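Local structure of histone acetyltransferase, ELP3 family (Methanocaldococcus infernus, 6IA8) at residues V65-S70 and I135-M140; G141-A146 and E191-Y196; V186-E191 and L208-V213; G248-Y253 and M281-K286. The protein catalyses formation of 5-carboxymethyluridine at the wobble position 34 of tRNA, using acetyl-CoA and S-adenosyl-L-methionine. One frame throughout, in Å; residues are numbered along the deposited sequence.

Overall arrangement
All four contacts lie in the radical SAM region, along one parallel sheet. Contact 1 pairs the outermost strand 63-68 with 134-140 and is partly buried; contacts 3 and 4, lying deeper, are buried almost throughout and each closes a beta-alpha-beta unit. Contact 2, also partly buried, differs in kind: loop 141-146 folds over the end of strand 184-192, the strand used by contact 3, and the two share Glu191. Contact 1 relies on regular backbone bonding, with aliphatic side chains and methionines on its two faces. In contacts 3 and 4 a side-chain oxygen, from Thr211 or Asp283, also binds a backbone N-H. Contact 2 relies on a water, glycines and a CH-pi contact.

Contact 1. Residues V65-S70 and I135-M140; sequences VAVMTS and IELIIM
Val65 and Val67 each bond to strand 134-140 through both their N-H and their C=O. The amide of Val65 gives its proton to Glu136 O in an almost straight bond (N to O 2.8 Å, 179° at the hydrogen), and Val65 O receives Ile138 N at 2.9 Å. One step on, Val67 N reaches Ile138 O at 3.0 Å and Val67 O takes Met140 N. Ile138 thus has both its N-H and its C=O satisfied from the same neighbour, as a parallel pair requires. This is the edge of the parallel sheet of the radical SAM core, which in this superfamily forms a partial TIM barrel: strand 63-68 is outermost, while 134-140 bonds on its far side to strand 184-192. Met68 N, still in the strand, hydrogen-bonds to OE1 of Gln117, so helix 114-127 satisfies this donor. Val65, Val67, Leu137 and Ile139 share the face packed under helices 114-127 and 149-164, where branched aliphatics suit a buried strand. Val67 CG2 lies beside Ile139 CD1 at 3.8 Å. On the other face, the extended Met140 chain carries SD to 3.8 Å from Ala66 CB, and the bend at its last torsion (chi3 -60°) then turns CE to 3.7 Å from Met68 CG; the small alanine accommodates the long thioether. Past the strand's end, Thr69 OG1 gives Met140 O a weak bond at 3.4 Å.

Contact 2. Residues G141-A146 and E191-Y196; sequences GGTFPA and ETRPDY
Gly142 and Thr192 bring their backbones together, with CA atoms 4.1 Å apart, where the loop after strand 134-140 passes the end of strand 184-192. Both loop glycines have positive phi. At Gly141 (phi 141°) a CB would collide with the carbonyl oxygen of the residue before, and the bare CA of Gly142 can lie against Glu191 O. A water accepts from Gly142 N and donates to Glu191 O at 2.7 Å, bridging where the strands have ceased to pair directly. Gly142 O then receives Arg193 N in a weak, bent bond (3.4 Å) and also meets the CA-H of Thr192. Beyond this, residues 144-146 form a short 3-10 turn. Its proline, a rigid residue suited to such a turn, sets Pro145 CG against Thr192 OG1 at 3.2 Å, in tight van der Waals contact. Ala146 CB sits over the centre of the Tyr196 ring, 3.9 Å from the centroid and 12° off the normal, a CH-pi contact for which a methyl group is small enough. Tyr196 CG lies beside its own backbone N (chi1 -64°), which directs the ring toward the loop, with Gly142 O at its edge. Phe144 points its ring away from this contact and packs on Ile139 and helix 149-164. With one weak direct hydrogen bond, a bridging water and C-H contacts, the cohesion here probably rests more on close fit of surfaces than on directed bonds.

Contact 3. Residues V186-E191 and L208-V213; sequences VALCIE and LGATRV
Leu188 carries the polar core of this contact, its two backbone groups gripped by three bonds. Its N-H points at Thr211 OG1 (3.1 Å, 162° at the hydrogen), and its O accepts both Thr211 N at 2.9 Å and Arg212 N at 3.2 Å. The Thr211 donor lies in the carbonyl plane and that of Arg212 is tilted 30° from it. Further along, Ile190 N bonds to Arg212 O at 3.1 Å, so regular parallel pairing starts only as strand 212-218 begins. Thr211 OG1 stands between its own backbone N and carbonyl carbon (chi1 54°), which turns the hydroxyl oxygen back to the strand; a valine here would probably leave Leu188 N, deep in the sheet, without its acceptor. Leu188 CD2 touches the carbonyl Leu208 O at 3.5 Å. Among apolar groups, Ile190 CD1 meets both Ala210 CB at 4.0 Å and Leu208 CD1; Ala210, with only a methyl group, lets it come close. The turn follows Gly209, whose positive phi belongs to the Schellman motif ending helix 199-208, at backbone angles that call for glycine. The poorly ordered Arg212 side chain lies on the same face as Cys189 and forms a salt bridge with Glu136 of strand 134-140. Strand 184-192, helix 199-208 and strand 212-218 form a right-handed beta-alpha-beta crossover, with Met205 of the helix covering Ile190, Ala210 and Val213.

Contact 4. Residues G248-Y253 and M281-K286; sequences GLKVSY and MPDMVK
Asp283 CG stands beside its own backbone N (chi1 -59°), which carries OD2 back to strand 250-255, where it accepts Val251 N at 2.9 Å on the anti side of the carboxylate. Tyr253 CG lies anti to its carbonyl carbon (chi1 -73°), which lays the ring across Pro282: CB of the proline stands over the ring centre, 3.8 Å from the centroid, a CH-pi contact suited to proline, whose ring C-H groups, slightly polarised by the adjacent amide, pack well on an aromatic face. An alanine in place of Tyr253 would probably uncover Pro282 and leave Thr241 without its phenolic partner. Val251 O takes Asp283 N at 2.9 Å and, weakly, Met284 N. Beyond it pairing is regular: Tyr253 N bonds to Met284 O at 3.0 Å and Lys286 N to Tyr253 O at 2.8 Å. On the other face the small Ser252 lets Met284 CG approach its OG to 3.7 Å. Asp283 OD2 also forms a salt bridge with Arg444, whose carbonyl receives Lys250 NZ; these bonds join the sheet to the acetyltransferase domain, beside Gln445, a likely acetyl-CoA ligand. Strands 250-255 and 284-287 are linked through helix 264-276 as a beta-alpha-beta unit, with strand 212-218 on the far side of 250-255 and helix 234-245 packing on Val251 and Tyr253.

Contact 1. Residues V65-S70 and I135-M140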
loop_
_atom_site.group_PDB
_atom_site.type_symbol
_atom_site.label_atom_id
_atom_site.label_comp_id
_atom_site.label_asym_id
_atom_site.label_seq_id
_atom_site.Cartn_x
_atom_site.Cartn_y
_atom_site.Cartn_z
ATOM N N VAL A 65 -8.689 1.769 9.004
ATOM C CA VAL A 65 -9.536 2.896 9.369
ATOM C C VAL A 65 -9.333 3.932 8.274
ATOM O O VAL A 65 -8.319 4.634 8.252
ATOM C CB VAL A 65 -9.177 3.464 10.747
ATOM C CG1 VAL A 65 -9.919 4.750 11.044
ATOM C CG2 VAL A 65 -9.424 2.426 11.869
ATOM N N ALA A 66 -10.298 4.032 7.368
ATOM C CA ALA A 66 -10.246 4.961 6.251
ATOM C C ALA A 66 -11.117 6.168 6.565
ATOM O O ALA A 66 -12.298 6.011 6.872
ATOM C CB ALA A 66 -10.741 4.285 4.975
ATOM N N VAL A 67 -10.544 7.365 6.465
ATOM C CA VAL A 67 -11.248 8.597 6.810
ATOM C C VAL A 67 -11.122 9.606 5.677
ATOM O O VAL A 67 -10.184 9.568 4.880
ATOM C CB VAL A 67 -10.716 9.221 8.115
ATOM C CG1 VAL A 67 -10.884 8.239 9.286
ATOM C CG2 VAL A 67 -9.291 9.614 7.963
ATOM N N MET A 68 -12.077 10.538 5.639
ATOM C CA MET A 68 -12.217 11.499 4.552
ATOM C C MET A 68 -11.901 12.908 5.036
ATOM O O MET A 68 -12.311 13.315 6.125
ATOM C CB MET A 68 -13.639 11.470 3.983
ATOM C CG MET A 68 -13.851 10.534 2.811
ATOM S SD MET A 68 -13.514 11.340 1.240
ATOM C CE MET A 68 -13.526 9.938 0.127
ATOM N N THR A 69 -11.182 13.659 4.219
ATOM C CA THR A 69 -10.877 15.050 4.511
ATOM C C THR A 69 -11.974 15.965 3.983
ATOM O O THR A 69 -12.854 15.545 3.232
ATOM C CB THR A 69 -9.532 15.440 3.904
ATOM O OG1 THR A 69 -9.558 15.187 2.501
ATOM C CG2 THR A 69 -8.419 14.628 4.545
ATOM N N SER A 70 -11.904 17.236 4.386
ATOM C CA SER A 70 -12.919 18.210 4.006
ATOM C C SER A 70 -12.776 18.600 2.536
ATOM O O SER A 70 -11.672 18.589 1.990
ATOM C CB SER A 70 -12.825 19.474 4.864
ATOM O OG SER A 70 -13.352 19.259 6.152
ATOM N N ILE A 135 -3.788 -0.376 13.962
ATOM C CA ILE A 135 -4.620 0.365 13.023
ATOM C C ILE A 135 -3.782 0.865 11.853
ATOM O O ILE A 135 -2.733 1.485 12.047
ATOM C CB ILE A 135 -5.325 1.538 13.730
ATOM C CG1 ILE A 135 -6.425 0.994 14.680
ATOM C CG2 ILE A 135 -5.929 2.496 12.693
ATOM C CD1 ILE A 135 -7.028 2.046 15.561
ATOM N N GLU A 136 -4.266 0.627 10.645
ATOM C CA GLU A 136 -3.767 1.276 9.440
ATOM C C GLU A 136 -4.728 2.419 9.139
ATOM O O GLU A 136 -5.904 2.180 8.852
ATOM C CB GLU A 136 -3.708 0.311 8.255
ATOM C CG GLU A 136 -3.436 1.026 6.922
ATOM C CD GLU A 136 -3.524 0.101 5.690
ATOM O OE1 GLU A 136 -4.049 -1.016 5.806
ATOM O OE2 GLU A 136 -3.065 0.509 4.612
ATOM N N LEU A 137 -4.226 3.646 9.207
ATOM C CA LEU A 137 -5.006 4.847 8.958
ATOM C C LEU A 137 -4.799 5.255 7.511
ATOM O O LEU A 137 -3.656 5.360 7.049
ATOM C CB LEU A 137 -4.561 5.965 9.882
ATOM C CG LEU A 137 -5.312 7.285 9.759
ATOM C CD1 LEU A 137 -6.763 7.114 10.109
ATOM C CD2 LEU A 137 -4.603 8.296 10.670
ATOM N N ILE A 138 -5.899 5.422 6.789
ATOM C CA ILE A 138 -5.864 5.762 5.371
ATOM C C ILE A 138 -6.556 7.101 5.205
ATOM O O ILE A 138 -7.743 7.226 5.531
ATOM C CB ILE A 138 -6.556 4.710 4.494
ATOM C CG1 ILE A 138 -5.939 3.327 4.704
ATOM C CG2 ILE A 138 -6.415 5.094 3.006
ATOM C CD1 ILE A 138 -6.548 2.255 3.824
ATOM N N ILE A 139 -5.837 8.078 4.656
ATOM C CA ILE A 139 -6.360 9.422 4.425
ATOM C C ILE A 139 -6.833 9.497 2.982
ATOM O O ILE A 139 -6.027 9.477 2.047
ATOM C CB ILE A 139 -5.310 10.502 4.712
ATOM C CG1 ILE A 139 -4.673 10.289 6.095
ATOM C CG2 ILE A 139 -5.943 11.901 4.588
ATOM C CD1 ILE A 139 -5.635 10.296 7.260
ATOM N N MET A 140 -8.138 9.577 2.793
ATOM C CA MET A 140 -8.726 9.551 1.464
ATOM C C MET A 140 -9.063 10.960 0.992
ATOM O O MET A 140 -9.381 11.843 1.795
ATOM C CB MET A 140 -9.989 8.696 1.463
ATOM C CG MET A 140 -9.756 7.264 1.862
ATOM S SD MET A 140 -11.242 6.271 1.752
ATOM C CE MET A 140 -12.321 7.130 2.886
#

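Contact 2. Residues G141-A146 and E191-Y196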
loop_
_atom_site.group_PDB
_atom_site.type_symbol
_atom_site.label_atom_id
_atom_site.label_comp_id
_atom_site.label_asym_id
_atom_site.label_seq_id
_atom_site.Cartn_x
_atom_site.Cartn_y
_atom_site.Cartn_z
ATOM N N GLY A 141 -9.012 11.154 -0.331
ATOM C CA GLY A 141 -9.340 12.434 -0.933
ATOM C C GLY A 141 -8.433 12.801 -2.091
ATOM O O GLY A 141 -8.878 13.405 -3.070
ATOM N N GLY A 142 -7.154 12.448 -1.987
ATOM C CA GLY A 142 -6.185 12.761 -3.014
ATOM C C GLY A 142 -5.644 14.170 -2.985
ATOM O O GLY A 142 -4.631 14.442 -3.640
ATOM N N THR A 143 -6.272 15.078 -2.254
ATOM C CA THR A 143 -5.822 16.456 -2.191
ATOM C C THR A 143 -5.173 16.804 -0.863
ATOM O O THR A 143 -4.804 17.968 -0.657
ATOM C CB THR A 143 -7.002 17.400 -2.447
ATOM O OG1 THR A 143 -7.994 17.219 -1.429
ATOM C CG2 THR A 143 -7.621 17.122 -3.810
ATOM N N PHE A 144 -5.018 15.830 0.038
ATOM C CA PHE A 144 -4.547 16.135 1.389
ATOM C C PHE A 144 -3.195 16.831 1.399
ATOM O O PHE A 144 -3.038 17.823 2.139
ATOM C CB PHE A 144 -4.515 14.840 2.204
ATOM C CG PHE A 144 -4.231 15.038 3.680
ATOM C CD1 PHE A 144 -5.140 15.673 4.491
ATOM C CD2 PHE A 144 -3.062 14.551 4.250
ATOM C CE1 PHE A 144 -4.880 15.828 5.824
ATOM C CE2 PHE A 144 -2.799 14.689 5.573
ATOM C CZ PHE A 144 -3.705 15.323 6.372
ATOM N N PRO A 145 -2.208 16.422 0.591
ATOM C CA PRO A 145 -0.900 17.092 0.637
ATOM C C PRO A 145 -0.927 18.501 0.098
ATOM O O PRO A 145 0.031 19.249 0.324
ATOM C CB PRO A 145 -0.001 16.187 -0.225
ATOM C CG PRO A 145 -0.705 14.848 -0.264
ATOM C CD PRO A 145 -2.168 15.190 -0.235
ATOM N N ALA A 146 -1.993 18.898 -0.588
ATOM C CA ALA A 146 -2.132 20.269 -1.064
ATOM C C ALA A 146 -2.837 21.171 -0.062
ATOM O O ALA A 146 -2.856 22.393 -0.251
ATOM C CB ALA A 146 -2.903 20.308 -2.389
ATOM N N GLU A 191 -3.220 9.254 0.217
ATOM C CA GLU A 191 -3.474 9.225 -1.215
ATOM C C GLU A 191 -3.190 10.606 -1.777
ATOM O O GLU A 191 -3.550 11.620 -1.163
ATOM C CB GLU A 191 -4.921 8.822 -1.500
ATOM C CG GLU A 191 -5.344 7.524 -0.830
ATOM C CD GLU A 191 -6.743 7.090 -1.222
ATOM O OE1 GLU A 191 -7.513 7.925 -1.741
ATOM O OE2 GLU A 191 -7.074 5.908 -1.023
ATOM N N THR A 192 -2.551 10.654 -2.945
ATOM C CA THR A 192 -2.238 11.959 -3.515
ATOM C C THR A 192 -2.118 11.898 -5.025
ATOM O O THR A 192 -1.852 10.842 -5.597
ATOM C CB THR A 192 -0.932 12.527 -2.940
ATOM O OG1 THR A 192 -0.768 13.916 -3.308
ATOM C CG2 THR A 192 0.264 11.709 -3.450
ATOM N N ARG A 193 -2.334 13.046 -5.667
ATOM C CA ARG A 193 -2.086 13.157 -7.096
ATOM C C ARG A 193 -0.582 13.190 -7.332
ATOM O O ARG A 193 0.156 13.745 -6.514
ATOM C CB ARG A 193 -2.729 14.419 -7.676
ATOM C CG ARG A 193 -4.219 14.542 -7.405
ATOM C CD ARG A 193 -4.803 15.761 -8.131
ATOM N NE ARG A 193 -6.179 16.033 -7.732
ATOM C CZ ARG A 193 -7.006 16.824 -8.404
ATOM N NH1 ARG A 193 -8.245 17.011 -7.964
ATOM N NH2 ARG A 193 -6.600 17.413 -9.522
ATOM N N PRO A 194 -0.097 12.590 -8.421
ATOM C CA PRO A 194 1.358 12.535 -8.630
ATOM C C PRO A 194 2.032 13.892 -8.624
ATOM O O PRO A 194 3.202 13.973 -8.245
ATOM C CB PRO A 194 1.490 11.861 -9.998
ATOM C CG PRO A 194 0.236 11.006 -10.119
ATOM C CD PRO A 194 -0.842 11.851 -9.462
ATOM N N ASP A 195 1.352 14.960 -9.038
ATOM C CA ASP A 195 1.965 16.285 -9.062
ATOM C C ASP A 195 1.892 17.008 -7.722
ATOM O O ASP A 195 2.414 18.119 -7.612
ATOM C CB ASP A 195 1.327 17.155 -10.155
ATOM C CG ASP A 195 -0.185 17.247 -10.032
ATOM O OD1 ASP A 195 -0.822 16.252 -9.615
ATOM O OD2 ASP A 195 -0.738 18.314 -10.366
ATOM N N TYR A 196 1.263 16.417 -6.708
ATOM C CA TYR A 196 1.315 16.917 -5.333
ATOM C C TYR A 196 2.333 16.141 -4.507
ATOM O O TYR A 196 2.087 15.848 -3.334
ATOM C CB TYR A 196 -0.044 16.823 -4.637
ATOM C CG TYR A 196 -1.175 17.639 -5.188
ATOM C CD1 TYR A 196 -0.944 18.743 -5.983
ATOM C CD2 TYR A 196 -2.499 17.297 -4.891
ATOM C CE1 TYR A 196 -2.014 19.487 -6.502
ATOM C CE2 TYR A 196 -3.558 18.020 -5.391
ATOM C CZ TYR A 196 -3.317 19.114 -6.194
ATOM O OH TYR A 196 -4.381 19.832 -6.684
HETATM O O HOH W 1 -5.604 11.752 0.649
#

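Contact 3. Residues V186-E191 and L208-V213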
loop_
_atom_site.group_PDB
_atom_site.type_symbol
_atom_site.label_atom_id
_atom_site.label_comp_id
_atom_site.label_asym_id
_atom_site.label_seq_id
_atom_site.Cartn_x
_atom_site.Cartn_y
_atom_site.Cartn_z
ATOM N N VAL A 186 -0.101 1.634 13.290
ATOM C CA VAL A 186 1.064 0.918 12.777
ATOM C C VAL A 186 1.385 1.277 11.337
ATOM O O VAL A 186 2.460 0.920 10.845
ATOM C CB VAL A 186 0.897 -0.609 12.892
ATOM C CG1 VAL A 186 0.700 -0.996 14.372
ATOM C CG2 VAL A 186 -0.258 -1.102 12.018
ATOM N N ALA A 187 0.505 1.985 10.649
ATOM C CA ALA A 187 0.732 2.386 9.272
ATOM C C ALA A 187 -0.179 3.562 8.972
ATOM O O ALA A 187 -1.313 3.620 9.453
ATOM C CB ALA A 187 0.454 1.253 8.277
ATOM N N LEU A 188 0.303 4.463 8.125
ATOM C CA LEU A 188 -0.457 5.644 7.732
ATOM C C LEU A 188 -0.265 5.817 6.238
ATOM O O LEU A 188 0.866 6.036 5.784
ATOM C CB LEU A 188 0.021 6.888 8.472
ATOM C CG LEU A 188 -0.453 8.270 7.977
ATOM C CD1 LEU A 188 -1.924 8.320 7.897
ATOM C CD2 LEU A 188 0.091 9.384 8.913
ATOM N N CYS A 189 -1.357 5.707 5.490
ATOM C CA CYS A 189 -1.331 5.804 4.040
ATOM C C CYS A 189 -2.009 7.095 3.607
ATOM O O CYS A 189 -3.117 7.400 4.059
ATOM C CB CYS A 189 -2.036 4.628 3.374
ATOM S SG CYS A 189 -1.945 4.808 1.496
ATOM N N ILE A 190 -1.342 7.846 2.740
ATOM C CA ILE A 190 -1.855 9.107 2.213
ATOM C C ILE A 190 -2.034 8.946 0.710
ATOM O O ILE A 190 -1.117 8.504 0.014
ATOM C CB ILE A 190 -0.914 10.278 2.542
ATOM C CG1 ILE A 190 -0.819 10.435 4.058
ATOM C CG2 ILE A 190 -1.458 11.605 1.942
ATOM C CD1 ILE A 190 0.085 11.525 4.478
ATOM N N GLU A 191 -3.220 9.254 0.217
ATOM C CA GLU A 191 -3.474 9.225 -1.215
ATOM C C GLU A 191 -3.190 10.606 -1.777
ATOM O O GLU A 191 -3.550 11.620 -1.163
ATOM C CB GLU A 191 -4.921 8.822 -1.500
ATOM C CG GLU A 191 -5.344 7.524 -0.830
ATOM C CD GLU A 191 -6.743 7.090 -1.222
ATOM O OE1 GLU A 191 -7.513 7.925 -1.741
ATOM O OE2 GLU A 191 -7.074 5.908 -1.023
ATOM N N LEU A 208 4.146 13.733 9.450
ATOM C CA LEU A 208 2.871 13.210 9.920
ATOM C C LEU A 208 2.965 11.760 10.384
ATOM O O LEU A 208 2.047 11.279 11.050
ATOM C CB LEU A 208 1.839 13.306 8.806
ATOM C CG LEU A 208 1.481 14.687 8.286
ATOM C CD1 LEU A 208 0.596 14.624 7.068
ATOM C CD2 LEU A 208 0.817 15.521 9.383
ATOM N N GLY A 209 4.016 11.038 10.010
ATOM C CA GLY A 209 4.121 9.625 10.309
ATOM C C GLY A 209 3.721 8.703 9.180
ATOM O O GLY A 209 3.458 7.516 9.428
ATOM N N ALA A 210 3.654 9.207 7.954
ATOM C CA ALA A 210 3.243 8.378 6.827
ATOM C C ALA A 210 4.235 7.254 6.600
ATOM O O ALA A 210 5.441 7.432 6.764
ATOM C CB ALA A 210 3.121 9.215 5.546
ATOM N N THR A 211 3.720 6.097 6.192
ATOM C CA THR A 211 4.533 4.972 5.791
ATOM C C THR A 211 4.257 4.541 4.371
ATOM O O THR A 211 5.066 3.785 3.821
ATOM C CB THR A 211 4.282 3.776 6.725
ATOM O OG1 THR A 211 2.876 3.482 6.769
ATOM C CG2 THR A 211 4.757 4.126 8.169
ATOM N N ARG A 212 3.114 4.943 3.783
ATOM C CA ARG A 212 2.752 4.543 2.426
ATOM C C ARG A 212 2.131 5.734 1.719
ATOM O O ARG A 212 1.375 6.489 2.330
ATOM C CB ARG A 212 1.776 3.357 2.409
ATOM C CG ARG A 212 1.426 2.835 1.011
ATOM C CD ARG A 212 0.435 1.673 1.083
ATOM N NE ARG A 212 -0.951 2.125 1.188
ATOM C CZ ARG A 212 -1.980 1.339 1.488
ATOM N NH1 ARG A 212 -1.787 0.051 1.725
ATOM N NH2 ARG A 212 -3.201 1.845 1.560
ATOM N N VAL A 213 2.458 5.906 0.437
ATOM C CA VAL A 213 1.849 6.935 -0.396
ATOM C C VAL A 213 1.252 6.274 -1.633
ATOM O O VAL A 213 1.924 5.508 -2.331
ATOM C CB VAL A 213 2.865 8.021 -0.794
ATOM C CG1 VAL A 213 2.193 9.047 -1.765
ATOM C CG2 VAL A 213 3.410 8.728 0.398
#

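Contact 4. Residues G248-Y253 and M281-K286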
loop_
_atom_site.group_PDB
_atom_site.type_symbol
_atom_site.label_atom_id
_atom_site.label_comp_id
_atom_site.label_asym_id
_atom_site.label_seq_id
_atom_site.Cartn_x
_atom_site.Cartn_y
_atom_site.Cartn_z
ATOM N N GLY A 248 12.396 6.219 1.564
ATOM C CA GLY A 248 12.047 5.040 2.339
ATOM C C GLY A 248 10.571 4.703 2.384
ATOM O O GLY A 248 10.168 3.834 3.165
ATOM N N LEU A 249 9.746 5.359 1.589
ATOM C CA LEU A 249 8.313 5.153 1.707
ATOM C C LEU A 249 7.860 4.016 0.792
ATOM O O LEU A 249 8.502 3.703 -0.215
ATOM C CB LEU A 249 7.541 6.439 1.373
ATOM C CG LEU A 249 7.695 7.508 2.440
ATOM C CD1 LEU A 249 7.316 8.911 1.897
ATOM C CD2 LEU A 249 6.800 7.221 3.663
ATOM N N LYS A 250 6.723 3.412 1.149
ATOM C CA LYS A 250 6.041 2.481 0.262
ATOM C C LYS A 250 5.238 3.241 -0.774
ATOM O O LYS A 250 4.606 4.268 -0.473
ATOM C CB LYS A 250 5.115 1.567 1.058
ATOM C CG LYS A 250 5.955 0.652 2.053
ATOM C CD LYS A 250 5.059 -0.037 3.113
ATOM C CE LYS A 250 4.975 0.806 4.382
ATOM N NZ LYS A 250 6.288 1.294 4.889
ATOM N N VAL A 251 5.199 2.680 -1.975
ATOM C CA VAL A 251 4.605 3.341 -3.119
ATOM C C VAL A 251 3.536 2.436 -3.696
ATOM O O VAL A 251 3.819 1.310 -4.108
ATOM C CB VAL A 251 5.652 3.678 -4.186
ATOM C CG1 VAL A 251 4.993 4.304 -5.409
ATOM C CG2 VAL A 251 6.737 4.584 -3.611
ATOM N N SER A 252 2.329 2.947 -3.769
ATOM C CA SER A 252 1.202 2.287 -4.405
ATOM C C SER A 252 0.704 3.114 -5.584
ATOM O O SER A 252 0.690 4.348 -5.523
ATOM C CB SER A 252 0.051 2.103 -3.381
ATOM O OG SER A 252 -1.106 1.626 -4.024
ATOM N N TYR A 253 0.277 2.429 -6.641
ATOM C CA TYR A 253 -0.278 3.069 -7.826
ATOM C C TYR A 253 -1.754 2.704 -7.942
ATOM O O TYR A 253 -2.099 1.512 -7.969
ATOM C CB TYR A 253 0.397 2.617 -9.120
ATOM C CG TYR A 253 1.781 3.095 -9.432
ATOM C CD1 TYR A 253 2.483 3.933 -8.571
ATOM C CD2 TYR A 253 2.381 2.723 -10.639
ATOM C CE1 TYR A 253 3.753 4.396 -8.911
ATOM C CE2 TYR A 253 3.629 3.158 -10.982
ATOM C CZ TYR A 253 4.326 3.993 -10.132
ATOM O OH TYR A 253 5.596 4.379 -10.564
ATOM N N MET A 281 7.947 0.206 -11.130
ATOM C CA MET A 281 8.176 -0.787 -10.088
ATOM C C MET A 281 7.533 -0.403 -8.743
ATOM O O MET A 281 8.203 -0.366 -7.709
ATOM C CB MET A 281 9.665 -1.032 -9.930
ATOM C CG MET A 281 10.419 -1.057 -11.204
ATOM S SD MET A 281 10.068 -2.464 -12.319
ATOM C CE MET A 281 11.191 -3.728 -11.699
ATOM N N PRO A 282 6.228 -0.180 -8.723
ATOM C CA PRO A 282 5.553 0.110 -7.454
ATOM C C PRO A 282 5.546 -1.106 -6.550
ATOM O O PRO A 282 5.617 -2.243 -7.020
ATOM C CB PRO A 282 4.123 0.458 -7.876
ATOM C CG PRO A 282 3.900 -0.366 -9.137
ATOM C CD PRO A 282 5.280 -0.320 -9.849
ATOM N N ASP A 283 5.395 -0.843 -5.241
ATOM C CA ASP A 283 5.234 -1.915 -4.265
ATOM C C ASP A 283 3.838 -2.519 -4.312
ATOM O O ASP A 283 3.652 -3.681 -3.933
ATOM C CB ASP A 283 5.482 -1.409 -2.845
ATOM C CG ASP A 283 6.861 -0.812 -2.652
ATOM O OD1 ASP A 283 7.802 -1.492 -3.034
ATOM O OD2 ASP A 283 6.955 0.335 -2.122
ATOM N N MET A 284 2.845 -1.727 -4.699
ATOM C CA MET A 284 1.451 -2.112 -4.566
ATOM C C MET A 284 0.712 -1.453 -5.711
ATOM O O MET A 284 1.113 -0.379 -6.175
ATOM C CB MET A 284 0.902 -1.680 -3.188
ATOM C CG MET A 284 -0.550 -1.881 -2.978
ATOM S SD MET A 284 -1.042 -1.277 -1.347
ATOM C CE MET A 284 0.450 -1.494 -0.363
ATOM N N VAL A 285 -0.365 -2.095 -6.166
ATOM C CA VAL A 285 -1.226 -1.487 -7.173
ATOM C C VAL A 285 -2.672 -1.711 -6.772
ATOM O O VAL A 285 -3.006 -2.750 -6.202
ATOM C CB VAL A 285 -0.972 -2.052 -8.584
ATOM C CG1 VAL A 285 0.447 -1.683 -9.084
ATOM C CG2 VAL A 285 -1.204 -3.557 -8.599
ATOM N N LYS A 286 -3.523 -0.731 -7.077
ATOM C CA LYS A 286 -4.967 -0.786 -6.864
ATOM C C LYS A 286 -5.601 -0.617 -8.237
ATOM O O LYS A 286 -5.362 0.400 -8.902
ATOM C CB LYS A 286 -5.402 0.319 -5.905
ATOM C CG LYS A 286 -6.907 0.321 -5.581
ATOM C CD LYS A 286 -7.311 1.581 -4.800
ATOM C CE LYS A 286 -7.465 1.333 -3.310
ATOM N NZ LYS A 286 -6.175 1.341 -2.573
#